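Local coordinates for protein cytochrome P450 (Bacillus megaterium, PDB 5L92) that binds steroids such as corticosterone in a heme pocket and oxidises them, consistent with a cytochrome P450 monooxygenase, at residues T254-M259 with Y393-L398; E203-R208 with D212-L217; W47-Y52 with K56-Q61; A116-E121 with V144-D149. One frame throughout, in Å; residues are numbered along the deposited sequence.

From the N terminus the four contacts follow in series, each loop closing before the next opens, so none nests or crosses. Contact 3 (47-61) closes a tight loop from a strand of the five-stranded mixed sheet to the helix 52-60 that follows it. Contact 4 (116-149) joins helices 112-125 and 141-151 across 22 intervening residues. Contact 2 (203-217) closes the short turn between helices 177-207 and 213-222 and touches contact 4 by packing, Asp-212 CB lying 4.3 Å from Asp-149 O. Contact 1 (254-398) spans furthest, tying helix 247-260 to the C-terminal loop before strand 399-401. Contacts 1 and 2, with centres 36 Å apart, lie on opposite sides of the chain's centre.

Contact 1: T254-M259 with Y393-L398; sequences TIYCLM and YGLKEL
Apolar packing carries this contact: Ile-255 and Tyr-256 of helix 247-260, the C-terminal part of the long helix that crosses the P450 core over the heme, meet Leu-395 and Leu-398 in the loop ahead of strand 399-401. The closest approach joins Tyr-256 CD2 to Leu-395 CD1 at 3.7 Å. These two side chains cross at about a right angle, and the methyl reaches the ring obliquely. Leu-398 divides its branches. CD1 sits at the ring edge near the ring plane, 4.4 Å from Tyr-256 CD2, whereas CD2 lies 4.0 Å from Ile-255 CG2 and also comes close to the helix backbone at Tyr-256 N. CG standing anti to the backbone N (chi1 -172°) swings the CD2 side of the Tyr-256 ring toward both leucines.

Aromatic contacts continue outside the pair, for Trp-378 and Phe-23 both make edge-to-face contacts with Tyr-256. Ile-255 also packs on Leu-366 and Leu-369 of helix 355-372.

Polar bonds hold the loop from elsewhere, as in Leu-398 N to Asp-133 OD1. No hydrogen bond crosses between the segments, and only 159 Å² is buried. Shape fit and dispersion therefore join the loop to the helix here, without directional bonding.

Contact 2: E203-R208 with D212-L217; sequences EEKRTR and DIISVL
The N-cap of helix 213-222, the H helix of P450s, is Asp-212, and Lys-205 near the end of the preceding G helix (177-207) reaches across the short turn to pair with it. Lys-205 NZ donates to Asp-212 OD2 in a salt bridge modelled at 2.5 Å, a length so short that its exact value is doubtful. The ammonium comes from above the carboxylate plane, 42° out of it. The lysine chain bends at chi2, bringing CD 3.5 Å from Ser-215 OG and 4.0 Å from Ile-214 CG2, and again at chi4, which turns NZ to the carboxylate.

The other carboxylate oxygen does the capping. Asp-212 OD1 takes Ser-215 N at 2.8 Å in a nearly straight bond (171°), met close to its C-O axis, and also takes Ser-215 OG at 2.9 Å from above the plane. Asp-212 is thus gripped at both oxygens, which should limit rotation of its carboxylate. Ser-215 OG is in turn bonded to Gly-210 N, within the turn.

A second partner for Lys-205 NZ is Gly-152 O, just beyond helix 141-151. Ile-214 faces Phe-198 and Ile-201 of helix 177-207 and also touches Ser-236 of helix 229-245, so the turn sits where these helices converge.

Contact 3: W47-Y52 with K56-Q61; sequences WDVFHY and KEVLEQ
Val-49, in strand 46-49, points toward the helix and puts its CG2 4.4 Å from Val-58 CG2, a loose methyl contact. Leu-302 of strand 300-302 packs against both valines, and Val-58 also lies about 4 Å, side chain to side chain, from the heme-binding Arg-294. Two residues on, His-51 takes the N-cap position of helix 52-60, the B helix of P450s. Tyr-52 then opens the helix: its O accepts from Lys-56 N at 2.9 Å (N-H...O 168°), the i to i+4 bond of the first turn. Farther out, Tyr-52 CE1 and Lys-56 CD stand 4.2 Å apart, with the methylene oblique to the ring. The Tyr-52 hydroxyl is bonded to Val-341 O and its ring stacks on Tyr-326. Lys-56 bends at chi3 and chi4, leaving NZ in a long, weak ion pair with Glu-60 OE1 at 3.9 Å. The chemistry is mixed: one nearly linear backbone bond closes the first turn of the helix, while the strand meets the helix through the single, loose valine-valine contact.

Contact 4: A116-E121 with V144-D149; sequences ARITNE and VMVIAD
Two helical segments approach at Ile-118 and Met-145, whose CA atoms are 8.0 Å apart. Each keeps regular i to i+4 bonding, as in Asn-120 N to Ala-116 O and Ala-148 N to Val-144 O, and no hydrogen bond passes between them. They belong to the D and E helices (112-125 and 141-151), both members of the four-helix core bundle of the P450 fold.

The touching side chains are all apolar; 153 Å² is buried in total, most of it on Ile-118 and Met-145. These two point toward each other's helix and run alongside each other with their ends heading opposite ways. The methionine chain is extended beyond CG, and its sulfur lies 3.5 Å from the Ile-118 CG2 methyl. That methyl is the isoleucine branch standing anti to the backbone N, while CG1, anti to the carbonyl carbon (chi1 -61°), carries CD1 toward Val-146. The two branches thus serve different partners on consecutive residues of the E helix.

Leu-142, one turn earlier on helix 141-151, also touches Ile-118. Val-146 additionally packs on Glu-361 of helix 355-372, and its side chain is about 7 Å from the heme. The second apolar pair is Val-146 CG2 with Ile-118 CD1, 4.3 Å apart.

Contact 1: T254-M259 with Y393-L398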
loop_
_atom_site.group_PDB
_atom_site.type_symbol
_atom_site.label_atom_id
_atom_site.label_comp_id
_atom_site.label_asym_id
_atom_site.label_seq_id
_atom_site.Cartn_x
_atom_site.Cartn_y
_atom_site.Cartn_z
ATOM N N THR A 254 -11.828 0.635 -5.049
ATOM C CA THR A 254 -12.436 1.230 -6.227
ATOM C C THR A 254 -13.828 0.674 -6.430
ATOM O O THR A 254 -14.781 1.427 -6.671
ATOM C CB THR A 254 -11.606 0.974 -7.496
ATOM O OG1 THR A 254 -10.405 1.740 -7.457
ATOM C CG2 THR A 254 -12.394 1.415 -8.728
ATOM N N ILE A 255 -13.957 -0.645 -6.343
ATOM C CA ILE A 255 -15.254 -1.281 -6.461
ATOM C C ILE A 255 -16.177 -0.759 -5.372
ATOM O O ILE A 255 -17.357 -0.478 -5.622
ATOM C CB ILE A 255 -15.113 -2.808 -6.391
ATOM C CG1 ILE A 255 -14.319 -3.349 -7.607
ATOM C CG2 ILE A 255 -16.466 -3.500 -6.307
ATOM C CD1 ILE A 255 -14.995 -3.177 -8.863
ATOM N N TYR A 256 -15.650 -0.601 -4.156
ATOM C CA TYR A 256 -16.457 -0.045 -3.076
ATOM C C TYR A 256 -16.959 1.347 -3.433
ATOM O O TYR A 256 -18.132 1.658 -3.223
ATOM C CB TYR A 256 -15.684 -0.020 -1.757
ATOM C CG TYR A 256 -16.583 0.381 -0.614
ATOM C CD1 TYR A 256 -16.748 1.717 -0.270
ATOM C CD2 TYR A 256 -17.303 -0.574 0.082
ATOM C CE1 TYR A 256 -17.583 2.087 0.754
ATOM C CE2 TYR A 256 -18.138 -0.225 1.079
ATOM C CZ TYR A 256 -18.278 1.119 1.424
ATOM O OH TYR A 256 -19.125 1.470 2.423
ATOM N N CYS A 257 -16.093 2.193 -3.986
ATOM C CA CYS A 257 -16.506 3.558 -4.300
ATOM C C CYS A 257 -17.562 3.579 -5.407
ATOM O O CYS A 257 -18.508 4.382 -5.343
ATOM C CB CYS A 257 -15.313 4.409 -4.716
ATOM S SG CYS A 257 -14.170 4.921 -3.375
ATOM N N LEU A 258 -17.434 2.692 -6.414
ATOM C CA LEU A 258 -18.360 2.683 -7.540
ATOM C C LEU A 258 -19.717 2.134 -7.146
ATOM O O LEU A 258 -20.743 2.552 -7.704
ATOM C CB LEU A 258 -17.766 1.894 -8.726
ATOM C CG LEU A 258 -16.504 2.495 -9.325
ATOM C CD1 LEU A 258 -15.897 1.541 -10.317
ATOM C CD2 LEU A 258 -16.667 3.871 -9.961
ATOM N N MET A 259 -19.746 1.222 -6.180
ATOM C CA MET A 259 -20.993 0.719 -5.633
ATOM C C MET A 259 -21.650 1.725 -4.695
ATOM O O MET A 259 -22.883 1.807 -4.635
ATOM C CB MET A 259 -20.749 -0.597 -4.908
ATOM C CG MET A 259 -20.268 -1.755 -5.844
ATOM S SD MET A 259 -21.435 -2.281 -7.103
ATOM C CE MET A 259 -20.884 -1.274 -8.466
ATOM N N TYR A 393 -5.333 0.448 4.594
ATOM C CA TYR A 393 -6.708 0.906 4.682
ATOM C C TYR A 393 -7.512 0.164 3.611
ATOM O O TYR A 393 -7.269 0.313 2.410
ATOM C CB TYR A 393 -6.764 2.425 4.512
ATOM C CG TYR A 393 -8.177 2.941 4.351
ATOM C CD1 TYR A 393 -8.954 3.237 5.457
ATOM C CD2 TYR A 393 -8.739 3.121 3.097
ATOM C CE1 TYR A 393 -10.277 3.720 5.319
ATOM C CE2 TYR A 393 -10.055 3.610 2.948
ATOM C CZ TYR A 393 -10.807 3.905 4.070
ATOM O OH TYR A 393 -12.108 4.352 3.914
ATOM N N GLY A 394 -8.419 -0.698 4.032
ATOM C CA GLY A 394 -9.116 -1.495 3.051
ATOM C C GLY A 394 -10.097 -2.406 3.731
ATOM O O GLY A 394 -10.307 -2.330 4.943
ATOM N N LEU A 395 -10.698 -3.265 2.927
ATOM C CA LEU A 395 -11.664 -4.235 3.410
ATOM C C LEU A 395 -11.100 -5.645 3.342
ATOM O O LEU A 395 -10.351 -5.984 2.439
ATOM C CB LEU A 395 -12.936 -4.147 2.590
ATOM C CG LEU A 395 -13.539 -2.752 2.579
ATOM C CD1 LEU A 395 -14.744 -2.765 1.662
ATOM C CD2 LEU A 395 -13.942 -2.289 3.997
ATOM N N LYS A 396 -11.522 -6.476 4.284
ATOM C CA LYS A 396 -11.095 -7.868 4.319
ATOM C C LYS A 396 -11.870 -8.744 3.345
ATOM O O LYS A 396 -11.361 -9.793 2.923
ATOM C CB LYS A 396 -11.261 -8.408 5.731
ATOM C CG LYS A 396 -10.478 -7.570 6.804
ATOM C CD LYS A 396 -10.909 -7.878 8.224
ATOM C CE LYS A 396 -10.815 -9.352 8.537
ATOM N NZ LYS A 396 -9.506 -9.938 8.123
ATOM N N GLU A 397 -13.104 -8.357 3.018
ATOM C CA GLU A 397 -13.924 -9.058 2.042
ATOM C C GLU A 397 -14.827 -8.023 1.370
ATOM O O GLU A 397 -15.024 -6.924 1.884
ATOM C CB GLU A 397 -14.732 -10.202 2.687
ATOM C CG GLU A 397 -15.766 -9.796 3.750
ATOM C CD GLU A 397 -16.950 -10.815 3.855
ATOM O OE1 GLU A 397 -16.686 -12.036 3.996
ATOM O OE2 GLU A 397 -18.138 -10.386 3.763
ATOM N N LEU A 398 -15.348 -8.368 0.194
ATOM C CA LEU A 398 -16.243 -7.451 -0.514
ATOM C C LEU A 398 -17.155 -8.295 -1.412
ATOM O O LEU A 398 -16.831 -8.572 -2.571
ATOM C CB LEU A 398 -15.435 -6.418 -1.285
ATOM C CG LEU A 398 -16.175 -5.378 -2.134
ATOM C CD1 LEU A 398 -17.239 -4.695 -1.387
ATOM C CD2 LEU A 398 -15.226 -4.340 -2.624
#

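Contact 2: E203-R208 with D212-L217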
loop_
_atom_site.group_PDB
_atom_site.type_symbol
_atom_site.label_atom_id
_atom_site.label_comp_id
_atom_site.label_asym_id
_atom_site.label_seq_id
_atom_site.Cartn_x
_atom_site.Cartn_y
_atom_site.Cartn_z
ATOM N N GLU A 203 20.045 -18.849 -1.511
ATOM C CA GLU A 203 20.933 -19.978 -1.694
ATOM C C GLU A 203 20.549 -20.689 -2.977
ATOM O O GLU A 203 21.384 -20.964 -3.793
ATOM C CB GLU A 203 20.816 -20.972 -0.546
ATOM C CG GLU A 203 21.625 -20.668 0.695
ATOM C CD GLU A 203 21.045 -21.283 1.984
ATOM O OE1 GLU A 203 20.603 -22.462 2.008
ATOM O OE2 GLU A 203 21.021 -20.561 2.999
ATOM N N GLU A 204 19.269 -20.974 -3.135
ATOM C CA GLU A 204 18.801 -21.675 -4.328
ATOM C C GLU A 204 19.150 -20.912 -5.604
ATOM O O GLU A 204 19.472 -21.529 -6.629
ATOM C CB GLU A 204 17.297 -21.910 -4.258
ATOM C CG GLU A 204 16.836 -22.764 -3.124
ATOM C CD GLU A 204 15.321 -22.892 -3.060
ATOM O OE1 GLU A 204 14.595 -22.140 -3.764
ATOM O OE2 GLU A 204 14.844 -23.750 -2.302
ATOM N N LYS A 205 19.063 -19.589 -5.580
ATOM C CA LYS A 205 19.324 -18.782 -6.760
ATOM C C LYS A 205 20.784 -18.547 -7.077
ATOM O O LYS A 205 21.127 -18.243 -8.190
ATOM C CB LYS A 205 18.563 -17.467 -6.709
ATOM C CG LYS A 205 17.076 -17.661 -6.598
ATOM C CD LYS A 205 16.245 -16.663 -7.339
ATOM C CE LYS A 205 14.787 -17.074 -7.325
ATOM N NZ LYS A 205 14.379 -17.533 -8.652
ATOM N N ARG A 206 21.648 -18.687 -6.103
ATOM C CA ARG A 206 23.079 -18.563 -6.363
ATOM C C ARG A 206 23.513 -19.709 -7.259
ATOM O O ARG A 206 24.450 -19.604 -7.999
ATOM C CB ARG A 206 23.867 -18.619 -5.084
ATOM C CG ARG A 206 23.920 -17.316 -4.391
ATOM C CD ARG A 206 25.188 -17.134 -3.632
ATOM N NE ARG A 206 25.369 -15.731 -3.472
ATOM C CZ ARG A 206 25.005 -15.082 -2.399
ATOM N NH1 ARG A 206 24.494 -15.748 -1.379
ATOM N NH2 ARG A 206 25.201 -13.783 -2.343
ATOM N N THR A 207 22.792 -20.797 -7.153
ATOM C CA THR A 207 23.031 -22.006 -7.876
ATOM C C THR A 207 22.285 -22.069 -9.181
ATOM O O THR A 207 22.816 -22.486 -10.195
ATOM C CB THR A 207 22.505 -23.201 -7.038
ATOM O OG1 THR A 207 23.214 -23.268 -5.808
ATOM C CG2 THR A 207 22.576 -24.525 -7.770
ATOM N N ARG A 208 21.033 -21.672 -9.137
ATOM C CA ARG A 208 20.134 -21.781 -10.280
ATOM C C ARG A 208 19.430 -20.438 -10.448
ATOM O O ARG A 208 18.249 -20.307 -10.105
ATOM C CB ARG A 208 19.131 -22.914 -10.046
ATOM C CG ARG A 208 18.334 -23.363 -11.267
ATOM C CD ARG A 208 17.516 -24.633 -10.981
ATOM N NE ARG A 208 18.267 -25.814 -11.385
ATOM C CZ ARG A 208 18.460 -26.172 -12.653
ATOM N NH1 ARG A 208 17.942 -25.438 -13.637
ATOM N NH2 ARG A 208 19.176 -27.257 -12.941
ATOM N N ASP A 212 14.353 -13.094 -12.583
ATOM C CA ASP A 212 13.658 -12.475 -11.455
ATOM C C ASP A 212 14.594 -11.476 -10.792
ATOM O O ASP A 212 15.801 -11.472 -11.026
ATOM C CB ASP A 212 13.181 -13.514 -10.426
ATOM C CG ASP A 212 14.294 -14.487 -10.004
ATOM O OD1 ASP A 212 15.233 -14.060 -9.304
ATOM O OD2 ASP A 212 14.210 -15.679 -10.353
ATOM N N ILE A 213 14.031 -10.630 -9.937
ATOM C CA ILE A 213 14.825 -9.541 -9.402
ATOM C C ILE A 213 15.733 -9.986 -8.261
ATOM O O ILE A 213 16.670 -9.264 -7.913
ATOM C CB ILE A 213 13.924 -8.381 -8.954
ATOM C CG1 ILE A 213 14.787 -7.176 -8.624
ATOM C CG2 ILE A 213 13.072 -8.783 -7.771
ATOM C CD1 ILE A 213 14.137 -5.889 -8.819
ATOM N N ILE A 214 15.497 -11.140 -7.652
ATOM C CA ILE A 214 16.463 -11.635 -6.681
ATOM C C ILE A 214 17.755 -12.044 -7.388
ATOM O O ILE A 214 18.853 -11.658 -6.971
ATOM C CB ILE A 214 15.863 -12.795 -5.874
ATOM C CG1 ILE A 214 14.712 -12.258 -5.021
ATOM C CG2 ILE A 214 16.964 -13.498 -5.008
ATOM C CD1 ILE A 214 14.090 -13.300 -4.138
ATOM N N SER A 215 17.634 -12.832 -8.465
ATOM C CA SER A 215 18.777 -13.149 -9.319
ATOM C C SER A 215 19.460 -11.882 -9.795
ATOM O O SER A 215 20.686 -11.777 -9.760
ATOM C CB SER A 215 18.324 -13.973 -10.526
ATOM O OG SER A 215 17.733 -15.205 -10.133
ATOM N N VAL A 216 18.680 -10.881 -10.211
ATOM C CA VAL A 216 19.310 -9.693 -10.758
ATOM C C VAL A 216 20.141 -8.991 -9.700
ATOM O O VAL A 216 21.178 -8.410 -10.016
ATOM C CB VAL A 216 18.256 -8.757 -11.365
ATOM C CG1 VAL A 216 18.894 -7.435 -11.734
ATOM C CG2 VAL A 216 17.647 -9.401 -12.598
ATOM N N LEU A 217 19.711 -9.013 -8.435
ATOM C CA LEU A 217 20.479 -8.323 -7.408
ATOM C C LEU A 217 21.687 -9.128 -6.962
ATOM O O LEU A 217 22.707 -8.541 -6.596
ATOM C CB LEU A 217 19.608 -8.034 -6.198
ATOM C CG LEU A 217 18.509 -7.028 -6.471
ATOM C CD1 LEU A 217 17.369 -7.312 -5.529
ATOM C CD2 LEU A 217 19.085 -5.643 -6.294
#

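Contact 3: W47-Y52 with K56-Q61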
loop_
_atom_site.group_PDB
_atom_site.type_symbol
_atom_site.label_atom_id
_atom_site.label_comp_id
_atom_site.label_asym_id
_atom_site.label_seq_id
_atom_site.Cartn_x
_atom_site.Cartn_y
_atom_site.Cartn_z
ATOM N N TRP A 47 3.245 13.486 16.849
ATOM C CA TRP A 47 2.720 14.666 16.177
ATOM C C TRP A 47 1.942 14.226 14.944
ATOM O O TRP A 47 2.536 13.727 13.994
ATOM C CB TRP A 47 3.836 15.600 15.715
ATOM C CG TRP A 47 4.568 16.258 16.755
ATOM C CD1 TRP A 47 5.716 15.838 17.323
ATOM C CD2 TRP A 47 4.229 17.488 17.378
ATOM N NE1 TRP A 47 6.143 16.741 18.244
ATOM C CE2 TRP A 47 5.233 17.760 18.317
ATOM C CE3 TRP A 47 3.179 18.396 17.224
ATOM C CZ2 TRP A 47 5.225 18.899 19.115
ATOM C CZ3 TRP A 47 3.166 19.538 18.022
ATOM C CH2 TRP A 47 4.191 19.777 18.957
ATOM N N ASP A 48 0.634 14.427 14.967
ATOM C CA ASP A 48 -0.206 14.269 13.793
ATOM C C ASP A 48 -0.095 15.491 12.880
ATOM O O ASP A 48 -0.007 16.628 13.352
ATOM C CB ASP A 48 -1.650 14.081 14.227
ATOM C CG ASP A 48 -1.880 12.766 14.914
ATOM O OD1 ASP A 48 -1.292 11.743 14.515
ATOM O OD2 ASP A 48 -2.678 12.753 15.859
ATOM N N VAL A 49 -0.065 15.244 11.568
ATOM C CA VAL A 49 -0.008 16.300 10.545
ATOM C C VAL A 49 -1.127 16.045 9.527
ATOM O O VAL A 49 -1.092 15.052 8.784
ATOM C CB VAL A 49 1.363 16.338 9.873
ATOM C CG1 VAL A 49 1.413 17.367 8.765
ATOM C CG2 VAL A 49 2.446 16.624 10.930
ATOM N N PHE A 50 -2.095 16.959 9.464
ATOM C CA PHE A 50 -3.330 16.705 8.735
ATOM C C PHE A 50 -3.515 17.537 7.474
ATOM O O PHE A 50 -4.362 17.186 6.653
ATOM C CB PHE A 50 -4.542 16.954 9.640
ATOM C CG PHE A 50 -4.671 15.984 10.791
ATOM C CD1 PHE A 50 -5.214 14.730 10.608
ATOM C CD2 PHE A 50 -4.291 16.348 12.069
ATOM C CE1 PHE A 50 -5.338 13.827 11.687
ATOM C CE2 PHE A 50 -4.429 15.466 13.136
ATOM C CZ PHE A 50 -4.947 14.201 12.939
ATOM N N HIS A 51 -2.822 18.643 7.326
ATOM C CA HIS A 51 -3.044 19.486 6.170
ATOM C C HIS A 51 -2.024 19.175 5.098
ATOM O O HIS A 51 -0.924 18.681 5.369
ATOM C CB HIS A 51 -3.020 20.974 6.538
ATOM C CG HIS A 51 -1.687 21.488 6.990
ATOM N ND1 HIS A 51 -0.950 20.896 8.000
ATOM C CD2 HIS A 51 -0.977 22.569 6.589
ATOM C CE1 HIS A 51 0.158 21.591 8.189
ATOM N NE2 HIS A 51 0.168 22.606 7.341
ATOM N N TYR A 52 -2.429 19.464 3.864
ATOM C CA TYR A 52 -1.678 19.045 2.680
ATOM C C TYR A 52 -0.261 19.576 2.711
ATOM O O TYR A 52 0.697 18.850 2.412
ATOM C CB TYR A 52 -2.388 19.531 1.416
ATOM C CG TYR A 52 -1.789 19.088 0.107
ATOM C CD1 TYR A 52 -0.606 19.646 -0.375
ATOM C CD2 TYR A 52 -2.418 18.133 -0.665
ATOM C CE1 TYR A 52 -0.079 19.233 -1.587
ATOM C CE2 TYR A 52 -1.902 17.724 -1.849
ATOM C CZ TYR A 52 -0.742 18.280 -2.319
ATOM O OH TYR A 52 -0.265 17.842 -3.525
ATOM N N LYS A 56 3.073 17.294 2.806
ATOM C CA LYS A 56 4.065 17.486 1.758
ATOM C C LYS A 56 5.433 17.832 2.338
ATOM O O LYS A 56 6.446 17.262 1.929
ATOM C CB LYS A 56 3.599 18.591 0.810
ATOM C CG LYS A 56 4.640 18.971 -0.265
ATOM C CD LYS A 56 4.060 19.900 -1.348
ATOM C CE LYS A 56 4.033 21.358 -0.899
ATOM N NZ LYS A 56 5.403 21.942 -0.984
ATOM N N GLU A 57 5.477 18.785 3.284
ATOM C CA GLU A 57 6.742 19.231 3.846
ATOM C C GLU A 57 7.438 18.116 4.618
ATOM O O GLU A 57 8.653 17.932 4.496
ATOM C CB GLU A 57 6.499 20.441 4.739
ATOM C CG GLU A 57 7.738 21.184 5.155
ATOM C CD GLU A 57 7.426 22.615 5.590
ATOM O OE1 GLU A 57 6.239 22.916 5.867
ATOM O OE2 GLU A 57 8.361 23.446 5.643
ATOM N N VAL A 58 6.682 17.361 5.416
ATOM C CA VAL A 58 7.264 16.269 6.185
ATOM C C VAL A 58 7.890 15.249 5.266
ATOM O O VAL A 58 8.999 14.759 5.536
ATOM C CB VAL A 58 6.214 15.623 7.107
ATOM C CG1 VAL A 58 6.709 14.227 7.611
ATOM C CG2 VAL A 58 5.912 16.578 8.296
ATOM N N LEU A 59 7.187 14.884 4.178
ATOM C CA LEU A 59 7.699 13.862 3.270
ATOM C C LEU A 59 8.812 14.370 2.353
ATOM O O LEU A 59 9.654 13.577 1.940
ATOM C CB LEU A 59 6.565 13.264 2.428
ATOM C CG LEU A 59 5.507 12.439 3.141
ATOM C CD1 LEU A 59 4.489 11.936 2.143
ATOM C CD2 LEU A 59 6.115 11.284 3.953
ATOM N N GLU A 60 8.839 15.659 2.005
ATOM C CA GLU A 60 9.941 16.150 1.176
ATOM C C GLU A 60 11.219 16.355 1.989
ATOM O O GLU A 60 12.325 16.181 1.467
ATOM C CB GLU A 60 9.579 17.464 0.491
ATOM C CG GLU A 60 8.824 17.268 -0.800
ATOM C CD GLU A 60 8.257 18.565 -1.367
ATOM O OE1 GLU A 60 8.587 19.662 -0.850
ATOM O OE2 GLU A 60 7.471 18.485 -2.336
ATOM N N GLN A 61 11.099 16.735 3.256
ATOM C CA GLN A 61 12.278 17.115 4.032
ATOM C C GLN A 61 12.893 15.884 4.702
ATOM O O GLN A 61 12.846 15.688 5.920
ATOM C CB GLN A 61 11.920 18.208 5.020
ATOM C CG GLN A 61 11.614 19.528 4.344
ATOM C CD GLN A 61 11.740 20.678 5.305
ATOM O OE1 GLN A 61 10.862 20.904 6.134
ATOM N NE2 GLN A 61 12.854 21.392 5.226
#

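Contact 4: A116-E121 with V144-D149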
loop_
_atom_site.group_PDB
_atom_site.type_symbol
_atom_site.label_atom_id
_atom_site.label_comp_id
_atom_site.label_asym_id
_atom_site.label_seq_id
_atom_site.Cartn_x
_atom_site.Cartn_y
_atom_site.Cartn_z
ATOM N N ALA A 116 -3.171 -9.461 -17.830
ATOM C CA ALA A 116 -4.487 -9.692 -18.416
ATOM C C ALA A 116 -4.832 -11.176 -18.386
ATOM O O ALA A 116 -6.000 -11.537 -18.199
ATOM C CB ALA A 116 -4.553 -9.098 -19.841
ATOM N N ARG A 117 -3.836 -12.049 -18.487
ATOM C CA ARG A 117 -4.133 -13.481 -18.481
ATOM C C ARG A 117 -4.466 -13.975 -17.084
ATOM O O ARG A 117 -5.368 -14.806 -16.900
ATOM C CB ARG A 117 -2.945 -14.284 -19.032
ATOM C CG ARG A 117 -2.860 -14.360 -20.536
ATOM C CD ARG A 117 -1.829 -15.429 -20.980
ATOM N NE ARG A 117 -0.494 -15.227 -20.418
ATOM C CZ ARG A 117 0.466 -14.475 -20.966
ATOM N NH1 ARG A 117 0.254 -13.817 -22.100
ATOM N NH2 ARG A 117 1.652 -14.364 -20.366
ATOM N N ILE A 118 -3.724 -13.503 -16.093
ATOM C CA ILE A 118 -4.042 -13.869 -14.722
ATOM C C ILE A 118 -5.445 -13.401 -14.384
ATOM O O ILE A 118 -6.241 -14.145 -13.792
ATOM C CB ILE A 118 -3.003 -13.292 -13.755
ATOM C CG1 ILE A 118 -1.617 -13.862 -14.099
ATOM C CG2 ILE A 118 -3.403 -13.651 -12.309
ATOM C CD1 ILE A 118 -0.505 -13.087 -13.529
ATOM N N THR A 119 -5.781 -12.178 -14.803
ATOM C CA THR A 119 -7.113 -11.633 -14.560
ATOM C C THR A 119 -8.171 -12.560 -15.131
ATOM O O THR A 119 -9.107 -12.969 -14.428
ATOM C CB THR A 119 -7.217 -10.224 -15.175
ATOM O OG1 THR A 119 -6.344 -9.327 -14.475
ATOM C CG2 THR A 119 -8.628 -9.675 -15.097
ATOM N N ASN A 120 -8.006 -12.948 -16.408
ATOM C CA ASN A 120 -8.997 -13.812 -17.054
ATOM C C ASN A 120 -9.022 -15.192 -16.420
ATOM O O ASN A 120 -10.089 -15.795 -16.278
ATOM C CB ASN A 120 -8.725 -13.915 -18.561
ATOM C CG ASN A 120 -9.029 -12.609 -19.301
ATOM O OD1 ASN A 120 -9.907 -11.822 -18.900
ATOM N ND2 ASN A 120 -8.308 -12.376 -20.379
ATOM N N GLU A 121 -7.863 -15.719 -16.038
ATOM C CA GLU A 121 -7.847 -17.012 -15.361
ATOM C C GLU A 121 -8.610 -16.942 -14.041
ATOM O O GLU A 121 -9.437 -17.812 -13.746
ATOM C CB GLU A 121 -6.398 -17.478 -15.124
ATOM C CG GLU A 121 -6.295 -18.851 -14.413
ATOM C CD GLU A 121 -4.856 -19.279 -14.048
ATOM O OE1 GLU A 121 -3.963 -18.409 -13.891
ATOM O OE2 GLU A 121 -4.620 -20.506 -13.908
ATOM N N VAL A 144 -0.415 -10.827 -5.823
ATOM C CA VAL A 144 0.601 -11.694 -5.228
ATOM C C VAL A 144 1.178 -12.624 -6.296
ATOM O O VAL A 144 2.355 -13.013 -6.234
ATOM C CB VAL A 144 0.026 -12.481 -4.037
ATOM C CG1 VAL A 144 -1.071 -13.434 -4.488
ATOM C CG2 VAL A 144 1.152 -13.245 -3.283
ATOM N N MET A 145 0.359 -12.997 -7.273
ATOM C CA MET A 145 0.819 -13.825 -8.382
ATOM C C MET A 145 1.803 -13.060 -9.243
ATOM O O MET A 145 2.804 -13.617 -9.703
ATOM C CB MET A 145 -0.367 -14.298 -9.233
ATOM C CG MET A 145 -1.244 -15.321 -8.570
ATOM S SD MET A 145 -2.856 -15.441 -9.381
ATOM C CE MET A 145 -3.349 -17.091 -8.999
ATOM N N VAL A 146 1.544 -11.776 -9.463
ATOM C CA VAL A 146 2.519 -10.935 -10.144
ATOM C C VAL A 146 3.804 -10.846 -9.324
ATOM O O VAL A 146 4.903 -11.061 -9.843
ATOM C CB VAL A 146 1.936 -9.538 -10.420
ATOM C CG1 VAL A 146 3.008 -8.640 -10.969
ATOM C CG2 VAL A 146 0.797 -9.614 -11.412
ATOM N N ILE A 147 3.686 -10.524 -8.026
ATOM C CA ILE A 147 4.884 -10.304 -7.212
ATOM C C ILE A 147 5.682 -11.589 -7.032
ATOM O O ILE A 147 6.902 -11.546 -6.942
ATOM C CB ILE A 147 4.528 -9.680 -5.842
ATOM C CG1 ILE A 147 5.713 -8.895 -5.280
ATOM C CG2 ILE A 147 4.160 -10.765 -4.802
ATOM C CD1 ILE A 147 6.074 -7.651 -6.072
ATOM N N ALA A 148 5.015 -12.740 -6.950
ATOM C CA ALA A 148 5.728 -14.008 -6.868
ATOM C C ALA A 148 6.500 -14.291 -8.158
ATOM O O ALA A 148 7.615 -14.829 -8.113
ATOM C CB ALA A 148 4.757 -15.141 -6.565
ATOM N N ASP A 149 5.949 -13.902 -9.317
ATOM C CA ASP A 149 6.706 -14.023 -10.567
ATOM C C ASP A 149 7.882 -13.054 -10.608
ATOM O O ASP A 149 8.958 -13.406 -11.088
ATOM C CB ASP A 149 5.803 -13.776 -11.767
ATOM C CG ASP A 149 4.972 -14.987 -12.127
ATOM O OD1 ASP A 149 5.149 -16.056 -11.500
ATOM O OD2 ASP A 149 4.144 -14.871 -13.047
#